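Local structure of niemann-Pick type C2 protein (Camponotus japonicus, 3WEB) at residues P44-F56 / P71-L85. The protein binds oleic acid and is a carrier of the Niemann-Pick type C2 family, thought to mediate chemical communication in worker ants. Sequence-based numbering, arbitrary orientation.
Sequences PSVDVKNVEAKAF and PEICKDPDSGVKCPL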
ATOM      1  N   PRO A  44       4.949   6.494 -11.750  1.00 12.00           N
ATOM      2  CA  PRO A  44       4.333   5.825 -12.905  1.00 12.51           C
ATOM      3  C   PRO A  44       5.236   5.974 -14.133  1.00 12.88           C
ATOM      4  O   PRO A  44       5.934   6.993 -14.269  1.00 12.34           O
ATOM      5  CB  PRO A  44       3.022   6.600 -13.105  1.00 12.26           C
ATOM      6  CG  PRO A  44       3.318   7.981 -12.587  1.00 12.56           C
ATOM      7  CD  PRO A  44       4.351   7.820 -11.488  1.00 11.99           C
ATOM      8  N   SER A  45       5.245   4.972 -15.011  1.00 13.83           N
ATOM      9  CA  SER A  45       6.073   5.031 -16.218  1.00 14.77           C
ATOM     10  C   SER A  45       5.265   5.522 -17.420  1.00 15.45           C
ATOM     11  O   SER A  45       5.801   5.663 -18.528  1.00 16.53           O
ATOM     12  CB  SER A  45       6.704   3.671 -16.515  1.00 14.58           C
ATOM     13  OG  SER A  45       5.712   2.670 -16.644  1.00 14.58           O
ATOM     14  N   VAL A  46       3.976   5.756 -17.180  1.00 15.56           N
ATOM     15  CA  VAL A  46       3.037   6.318 -18.150  1.00 16.22           C
ATOM     16  C   VAL A  46       2.165   7.364 -17.455  1.00 15.63           C
ATOM     17  O   VAL A  46       2.125   7.423 -16.226  1.00 15.27           O
ATOM     18  CB  VAL A  46       2.120   5.231 -18.762  1.00 15.93           C
ATOM     19  CG1 VAL A  46       2.927   4.229 -19.586  1.00 17.11           C
ATOM     20  CG2 VAL A  46       1.296   4.529 -17.685  1.00 16.15           C
ATOM     21  N   ASP A  47       1.486   8.205 -18.239  1.00 15.49           N
ATOM     22  CA  ASP A  47       0.504   9.123 -17.678  1.00 15.83           C
ATOM     23  C   ASP A  47      -0.676   8.321 -17.138  1.00 16.07           C
ATOM     24  O   ASP A  47      -1.125   7.377 -17.773  1.00 16.64           O
ATOM     25  CB  ASP A  47       0.016  10.114 -18.736  1.00 16.66           C
ATOM     26  CG  ASP A  47       1.068  11.142 -19.125  1.00 17.42           C
ATOM     27  OD1 ASP A  47       2.053  11.349 -18.387  1.00 17.51           O
ATOM     28  OD2 ASP A  47       0.893  11.759 -20.196  1.00 18.20           O
ATOM     29  N   VAL A  48      -1.164   8.694 -15.963  1.00 15.68           N
ATOM     30  CA  VAL A  48      -2.230   7.939 -15.299  1.00 15.21           C
ATOM     31  C   VAL A  48      -3.420   8.850 -15.013  1.00 15.74           C
ATOM     32  O   VAL A  48      -3.263   9.896 -14.388  1.00 15.61           O
ATOM     33  CB  VAL A  48      -1.706   7.277 -13.995  1.00 15.11           C
ATOM     34  CG1 VAL A  48      -2.833   6.614 -13.210  1.00 15.01           C
ATOM     35  CG2 VAL A  48      -0.606   6.275 -14.311  1.00 14.86           C
ATOM     36  N   LYS A  49      -4.605   8.450 -15.478  1.00 15.74           N
ATOM     37  CA  LYS A  49      -5.806   9.270 -15.322  1.00 16.40           C
ATOM     38  C   LYS A  49      -6.532   9.068 -14.000  1.00 15.42           C
ATOM     39  O   LYS A  49      -7.095  10.012 -13.452  1.00 15.98           O
ATOM     40  CB  LYS A  49      -6.768   9.049 -16.490  1.00 18.51           C
ATOM     41  CG  LYS A  49      -6.350   9.784 -17.755  1.00 21.00           C
ATOM     42  CD  LYS A  49      -7.370   9.626 -18.872  1.00 23.38           C
ATOM     43  CE  LYS A  49      -8.727  10.214 -18.514  1.00 24.97           C
ATOM     44  NZ  LYS A  49      -9.721   9.972 -19.594  1.00 27.55           N
ATOM     45  N   ASN A  50      -6.530   7.836 -13.500  1.00 14.94           N
ATOM     46  CA  ASN A  50      -7.167   7.503 -12.227  1.00 14.86           C
ATOM     47  C   ASN A  50      -6.436   6.341 -11.565  1.00 14.52           C
ATOM     48  O   ASN A  50      -5.879   5.480 -12.251  1.00 14.53           O
ATOM     49  CB  ASN A  50      -8.644   7.146 -12.432  1.00 15.34           C
ATOM     50  CG  ASN A  50      -9.428   7.103 -11.134  1.00 15.93           C
ATOM     51  OD1 ASN A  50      -9.346   8.011 -10.305  1.00 16.29           O
ATOM     52  ND2 ASN A  50     -10.220   6.050 -10.963  1.00 16.49           N
ATOM     53  N   VAL A  51      -6.446   6.320 -10.234  1.00 14.26           N
ATOM     54  CA  VAL A  51      -5.779   5.260  -9.474  1.00 14.61           C
ATOM     55  C   VAL A  51      -6.791   4.523  -8.594  1.00 15.05           C
ATOM     56  O   VAL A  51      -7.551   5.154  -7.865  1.00 16.03           O
ATOM     57  CB  VAL A  51      -4.635   5.813  -8.588  1.00 14.62           C
ATOM     58  CG1 VAL A  51      -3.921   4.683  -7.846  1.00 14.37           C
ATOM     59  CG2 VAL A  51      -3.636   6.600  -9.422  1.00 14.35           C
ATOM     60  N   GLU A  52      -6.782   3.196  -8.659  1.00 15.20           N
ATOM     61  CA  GLU A  52      -7.580   2.366  -7.747  1.00 15.92           C
ATOM     62  C   GLU A  52      -6.644   1.447  -6.969  1.00 15.13           C
ATOM     63  O   GLU A  52      -5.906   0.660  -7.566  1.00 14.83           O
ATOM     64  CB  GLU A  52      -8.609   1.516  -8.503  1.00 17.41           C
ATOM     65  CG  GLU A  52      -9.753   2.295  -9.139  1.00 19.80           C
ATOM     66  CD  GLU A  52     -10.752   1.390  -9.848  1.00 21.52           C
ATOM     67  OE1 GLU A  52     -11.511   0.675  -9.158  1.00 23.62           O
ATOM     68  OE2 GLU A  52     -10.795   1.399 -11.099  1.00 22.36           O
ATOM     69  N   ALA A  53      -6.670   1.557  -5.646  1.00 14.79           N
ATOM     70  CA  ALA A  53      -5.842   0.710  -4.795  1.00 14.60           C
ATOM     71  C   ALA A  53      -6.526  -0.618  -4.468  1.00 14.89           C
ATOM     72  O   ALA A  53      -7.755  -0.708  -4.421  1.00 14.87           O
ATOM     73  CB  ALA A  53      -5.457   1.432  -3.516  1.00 14.35           C
ATOM     74  N   LYS A  54      -5.699  -1.637  -4.247  1.00 15.28           N
ATOM     75  CA  LYS A  54      -6.144  -2.989  -3.925  1.00 16.46           C
ATOM     76  C   LYS A  54      -5.254  -3.537  -2.819  1.00 16.47           C
ATOM     77  O   LYS A  54      -4.037  -3.334  -2.831  1.00 16.17           O
ATOM     78  CB  LYS A  54      -6.013  -3.904  -5.148  1.00 16.81           C
ATOM     79  CG  LYS A  54      -6.750  -3.432  -6.393  1.00 18.56           C
ATOM     80  CD  LYS A  54      -8.246  -3.593  -6.225  1.00 19.95           C
ATOM     81  CE  LYS A  54      -8.968  -3.321  -7.529  1.00 20.77           C
ATOM     82  NZ  LYS A  54     -10.433  -3.491  -7.322  1.00 21.29           N
ATOM     83  N   ALA A  55      -5.856  -4.245  -1.871  1.00 16.89           N
ATOM     84  CA  ALA A  55      -5.091  -4.885  -0.808  1.00 17.40           C
ATOM     85  C   ALA A  55      -5.433  -6.369  -0.697  1.00 18.38           C
ATOM     86  O   ALA A  55      -6.561  -6.782  -0.984  1.00 18.58           O
ATOM     87  CB  ALA A  55      -5.320  -4.181   0.520  1.00 17.38           C
ATOM     88  N   PHE A  56      -4.441  -7.156  -0.289  1.00 19.26           N
ATOM     89  CA  PHE A  56      -4.591  -8.593  -0.102  1.00 20.30           C
ATOM     90  C   PHE A  56      -3.834  -9.040   1.144  1.00 22.18           C
ATOM     91  O   PHE A  56      -2.770  -8.507   1.458  1.00 21.50           O
ATOM     92  CB  PHE A  56      -4.066  -9.362  -1.319  1.00 20.10           C
ATOM     93  CG  PHE A  56      -4.673  -8.930  -2.626  1.00 20.81           C
ATOM     94  CD1 PHE A  56      -4.137  -7.862  -3.344  1.00 20.97           C
ATOM     95  CD2 PHE A  56      -5.777  -9.599  -3.148  1.00 21.36           C
ATOM     96  CE1 PHE A  56      -4.700  -7.463  -4.552  1.00 21.07           C
ATOM     97  CE2 PHE A  56      -6.344  -9.202  -4.352  1.00 21.26           C
ATOM     98  CZ  PHE A  56      -5.806  -8.136  -5.056  1.00 21.39           C
ATOM     99  N   PRO A  71     -10.266   3.439  -1.872  1.00 19.60           N
ATOM    100  CA  PRO A  71      -9.395   2.887  -2.923  1.00 18.91           C
ATOM    101  C   PRO A  71      -9.104   3.842  -4.076  1.00 18.56           C
ATOM    102  O   PRO A  71      -8.101   3.675  -4.763  1.00 17.82           O
ATOM    103  CB  PRO A  71     -10.177   1.671  -3.437  1.00 18.53           C
ATOM    104  CG  PRO A  71     -11.599   1.968  -3.120  1.00 18.68           C
ATOM    105  CD  PRO A  71     -11.599   2.799  -1.869  1.00 18.95           C
ATOM    106  N   GLU A  72      -9.974   4.826  -4.297  1.00 18.87           N
ATOM    107  CA  GLU A  72      -9.720   5.819  -5.332  1.00 19.05           C
ATOM    108  C   GLU A  72      -8.838   6.919  -4.749  1.00 18.63           C
ATOM    109  O   GLU A  72      -9.310   7.959  -4.280  1.00 18.58           O
ATOM    110  CB  GLU A  72     -11.016   6.354  -5.946  1.00 19.84           C
ATOM    111  CG  GLU A  72     -11.733   5.323  -6.807  1.00 22.03           C
ATOM    112  CD  GLU A  72     -12.715   5.952  -7.773  1.00 22.70           C
ATOM    113  OE1 GLU A  72     -12.309   6.271  -8.908  1.00 23.06           O
ATOM    114  OE2 GLU A  72     -13.894   6.118  -7.397  1.00 23.90           O
ATOM    115  N   ILE A  73      -7.540   6.640  -4.792  1.00 18.51           N
ATOM    116  CA  ILE A  73      -6.490   7.455  -4.187  1.00 19.67           C
ATOM    117  C   ILE A  73      -6.523   8.919  -4.612  1.00 19.07           C
ATOM    118  O   ILE A  73      -6.314   9.812  -3.787  1.00 18.68           O
ATOM    119  CB  ILE A  73      -5.102   6.857  -4.529  1.00 20.65           C
ATOM    120  CG1 ILE A  73      -5.009   5.385  -4.088  1.00 21.70           C
ATOM    121  CG2 ILE A  73      -3.971   7.729  -3.994  1.00 22.69           C
ATOM    122  CD1 ILE A  73      -5.393   5.111  -2.652  1.00 21.73           C
ATOM    123  N   CYS A  74      -6.777   9.162  -5.894  1.00 19.28           N
ATOM    124  CA  CYS A  74      -6.770  10.520  -6.434  1.00 20.16           C
ATOM    125  C   CYS A  74      -7.975  11.335  -5.981  1.00 20.48           C
ATOM    126  O   CYS A  74      -7.951  12.564  -6.023  1.00 20.20           O
ATOM    127  CB  CYS A  74      -6.689  10.486  -7.959  1.00 20.57           C
ATOM    128  SG  CYS A  74      -5.009  10.180  -8.535  1.00 22.28           S
ATOM    129  N   LYS A  75      -9.017  10.637  -5.532  1.00 20.43           N
ATOM    130  CA  LYS A  75     -10.255  11.271  -5.094  1.00 21.35           C
ATOM    131  C   LYS A  75     -10.348  11.378  -3.565  1.00 21.05           C
ATOM    132  O   LYS A  75     -11.327  11.893  -3.029  1.00 22.42           O
ATOM    133  CB  LYS A  75     -11.450  10.519  -5.687  1.00 21.92           C
ATOM    134  CG  LYS A  75     -11.433  10.507  -7.208  1.00 23.54           C
ATOM    135  CD  LYS A  75     -12.538   9.648  -7.798  1.00 24.60           C
ATOM    136  CE  LYS A  75     -12.390   9.568  -9.306  1.00 25.78           C
ATOM    137  NZ  LYS A  75     -13.526   8.828  -9.924  1.00 27.57           N
ATOM    138  N   ASP A  76      -9.320  10.894  -2.874  1.00 19.48           N
ATOM    139  CA  ASP A  76      -9.225  11.006  -1.423  1.00 19.28           C
ATOM    140  C   ASP A  76      -8.460  12.285  -1.092  1.00 19.58           C
ATOM    141  O   ASP A  76      -7.271  12.373  -1.369  1.00 19.08           O
ATOM    142  CB  ASP A  76      -8.531   9.761  -0.847  1.00 19.27           C
ATOM    143  CG  ASP A  76      -8.067   9.935   0.596  1.00 19.70           C
ATOM    144  OD1 ASP A  76      -8.454  10.916   1.269  1.00 19.79           O
ATOM    145  OD2 ASP A  76      -7.300   9.067   1.064  1.00 19.88           O
ATOM    146  N   PRO A  77      -9.142  13.276  -0.485  1.00 20.62           N
ATOM    147  CA  PRO A  77      -8.539  14.596  -0.239  1.00 20.79           C
ATOM    148  C   PRO A  77      -7.308  14.575   0.682  1.00 20.86           C
ATOM    149  O   PRO A  77      -6.501  15.514   0.654  1.00 21.21           O
ATOM    150  CB  PRO A  77      -9.682  15.390   0.403  1.00 21.08           C
ATOM    151  CG  PRO A  77     -10.553  14.354   1.032  1.00 21.26           C
ATOM    152  CD  PRO A  77     -10.488  13.168   0.110  1.00 21.11           C
ATOM    153  N   ASP A  78      -7.159  13.508   1.464  1.00 19.91           N
ATOM    154  CA  ASP A  78      -6.022  13.361   2.371  1.00 20.10           C
ATOM    155  C   ASP A  78      -4.845  12.539   1.808  1.00 18.52           C
ATOM    156  O   ASP A  78      -3.813  12.418   2.465  1.00 18.80           O
ATOM    157  CB  ASP A  78      -6.487  12.772   3.712  1.00 21.60           C
ATOM    158  CG  ASP A  78      -7.553  13.623   4.392  1.00 22.66           C
ATOM    159  OD1 ASP A  78      -7.380  14.859   4.472  1.00 23.98           O
ATOM    160  OD2 ASP A  78      -8.568  13.055   4.848  1.00 23.52           O
ATOM    161  N   SER A  79      -4.985  11.988   0.599  1.00 17.49           N
ATOM    162  CA  SER A  79      -3.940  11.119   0.042  1.00 16.47           C
ATOM    163  C   SER A  79      -2.657  11.861  -0.349  1.00 16.34           C
ATOM    164  O   SER A  79      -1.586  11.262  -0.424  1.00 16.36           O
ATOM    165  CB  SER A  79      -4.459  10.359  -1.176  1.00 16.58           C
ATOM    166  OG  SER A  79      -4.523  11.234  -2.290  1.00 16.62           O
ATOM    167  N   GLY A  80      -2.781  13.149  -0.635  1.00 16.04           N
ATOM    168  CA  GLY A  80      -1.648  13.943  -1.104  1.00 15.70           C
ATOM    169  C   GLY A  80      -1.336  13.746  -2.578  1.00 15.47           C
ATOM    170  O   GLY A  80      -0.350  14.299  -3.090  1.00 15.01           O
ATOM    171  N   VAL A  81      -2.167  12.953  -3.255  1.00 15.23           N
ATOM    172  CA  VAL A  81      -1.965  12.626  -4.666  1.00 15.29           C
ATOM    173  C   VAL A  81      -3.118  13.173  -5.505  1.00 15.67           C
ATOM    174  O   VAL A  81      -4.284  12.869  -5.248  1.00 15.47           O
ATOM    175  CB  VAL A  81      -1.857  11.100  -4.896  1.00 15.48           C
ATOM    176  CG1 VAL A  81      -1.599  10.793  -6.369  1.00 15.02           C
ATOM    177  CG2 VAL A  81      -0.751  10.504  -4.053  1.00 15.59           C
ATOM    178  N   LYS A  82      -2.786  13.974  -6.509  1.00 16.61           N
ATOM    179  CA  LYS A  82      -3.792  14.500  -7.428  1.00 17.73           C
ATOM    180  C   LYS A  82      -3.559  13.964  -8.833  1.00 17.19           C
ATOM    181  O   LYS A  82      -2.465  14.080  -9.383  1.00 17.66           O
ATOM    182  CB  LYS A  82      -3.790  16.032  -7.449  1.00 19.66           C
ATOM    183  CG  LYS A  82      -4.229  16.714  -6.155  1.00 21.79           C
ATOM    184  CD  LYS A  82      -4.603  18.170  -6.434  1.00 25.11           C
ATOM    185  CE  LYS A  82      -4.581  19.020  -5.171  1.00 25.98           C
ATOM    186  NZ  LYS A  82      -3.185  19.274  -4.712  1.00 27.81           N
ATOM    187  N   CYS A  83      -4.602  13.375  -9.408  1.00 16.70           N
ATOM    188  CA  CYS A  83      -4.594  12.926 -10.795  1.00 16.71           C
ATOM    189  C   CYS A  83      -4.847  14.108 -11.748  1.00 16.13           C
ATOM    190  O   CYS A  83      -5.452  15.099 -11.349  1.00 15.93           O
ATOM    191  CB  CYS A  83      -5.677  11.861 -10.989  1.00 17.56           C
ATOM    192  SG  CYS A  83      -5.167  10.178 -10.558  1.00 19.39           S
ATOM    193  N   PRO A  84      -4.380  14.011 -13.008  1.00 15.69           N
ATOM    194  CA  PRO A  84      -3.631  12.891 -13.587  1.00 15.39           C
ATOM    195  C   PRO A  84      -2.176  12.840 -13.115  1.00 15.13           C
ATOM    196  O   PRO A  84      -1.576  13.877 -12.814  1.00 15.42           O
ATOM    197  CB  PRO A  84      -3.709  13.163 -15.091  1.00 15.59           C
ATOM    198  CG  PRO A  84      -3.822  14.643 -15.200  1.00 15.56           C
ATOM    199  CD  PRO A  84      -4.618  15.083 -14.000  1.00 15.62           C
ATOM    200  N   LEU A  85      -1.624  11.633 -13.046  1.00 14.57           N
ATOM    201  CA  LEU A  85      -0.218  11.453 -12.699  1.00 14.71           C
ATOM    202  C   LEU A  85       0.616  11.618 -13.947  1.00 15.12           C
ATOM    203  O   LEU A  85       0.292  11.069 -15.007  1.00 15.15           O
ATOM    204  CB  LEU A  85       0.033  10.067 -12.102  1.00 14.36           C
ATOM    205  CG  LEU A  85      -0.928   9.508 -11.046  1.00 14.10           C
ATOM    206  CD1 LEU A  85      -0.402   8.169 -10.534  1.00 14.02           C
ATOM    207  CD2 LEU A  85      -1.154  10.480  -9.896  1.00 14.18           C
TER
HETATM  208  O   HOH W   1      -8.380   7.726  -7.721  1.00 18.51           O
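Glu72 OE1 takes two donors: the amide of Asn50, with ND2 2.9 Å from OE1 on its anti lone pair, and Lys75 NZ, which forms a salt bridge from the syn side, well out of the carboxylate plane. The Asn50 amide and the carboxylate stand nearly perpendicular, 84° apart. Asn50 reaches across to the 71-85 loop because its CG stands anti to the backbone N (chi1 -167°); it also presents OD1 to a water, which donates to OD1 and to Val51 O while accepting from Cys74 N. Replacing Glu72 with alanine removes the carboxylate and would probably leave the Asn50 amide NH2 and the Lys75 ammonium without their shared acceptor. Backbone bonds pin the segments at two places. Val48 and Leu85 form an antiparallel hydrogen-bonded pair, Val48 N to Leu85 O at 2.9 Å and Leu85 N to Val48 O at 2.7 Å, just after the cis peptide before Pro84; at the other end Ala53 N donates to Pro71 O over 2.7 Å.

Apolar packing fills in around these bonds. Val51 splits its branches: CG1 lies against Ile73 CG1, whereas CG2 meets Leu85 CD1 at 3.8 Å and Cys74 SG at 3.9 Å, touching the Cys74-Cys83 disulfide. Leu85 runs alongside Val48 and crosses Pro44 at about a right angle, its CB 3.9 Å from Pro44 CG. Ile73 CD1 reaches the methyl of Ala53, and Phe114 of strand 107-116 packs on Val51, Ala53 and Ile73. On strand 91-99, Ile73 touches Tyr93 and Leu85 touches Ile91. The arrangement belongs to the immunoglobulin-like beta-sandwich of ML-domain proteins: a disulfide-linked loop between strands 62-66 and 91-99 folds against strand 51-59, joining the two sheets beside the bound lipid, where the side chain of Pro71 is about 5 Å from the oleic acid.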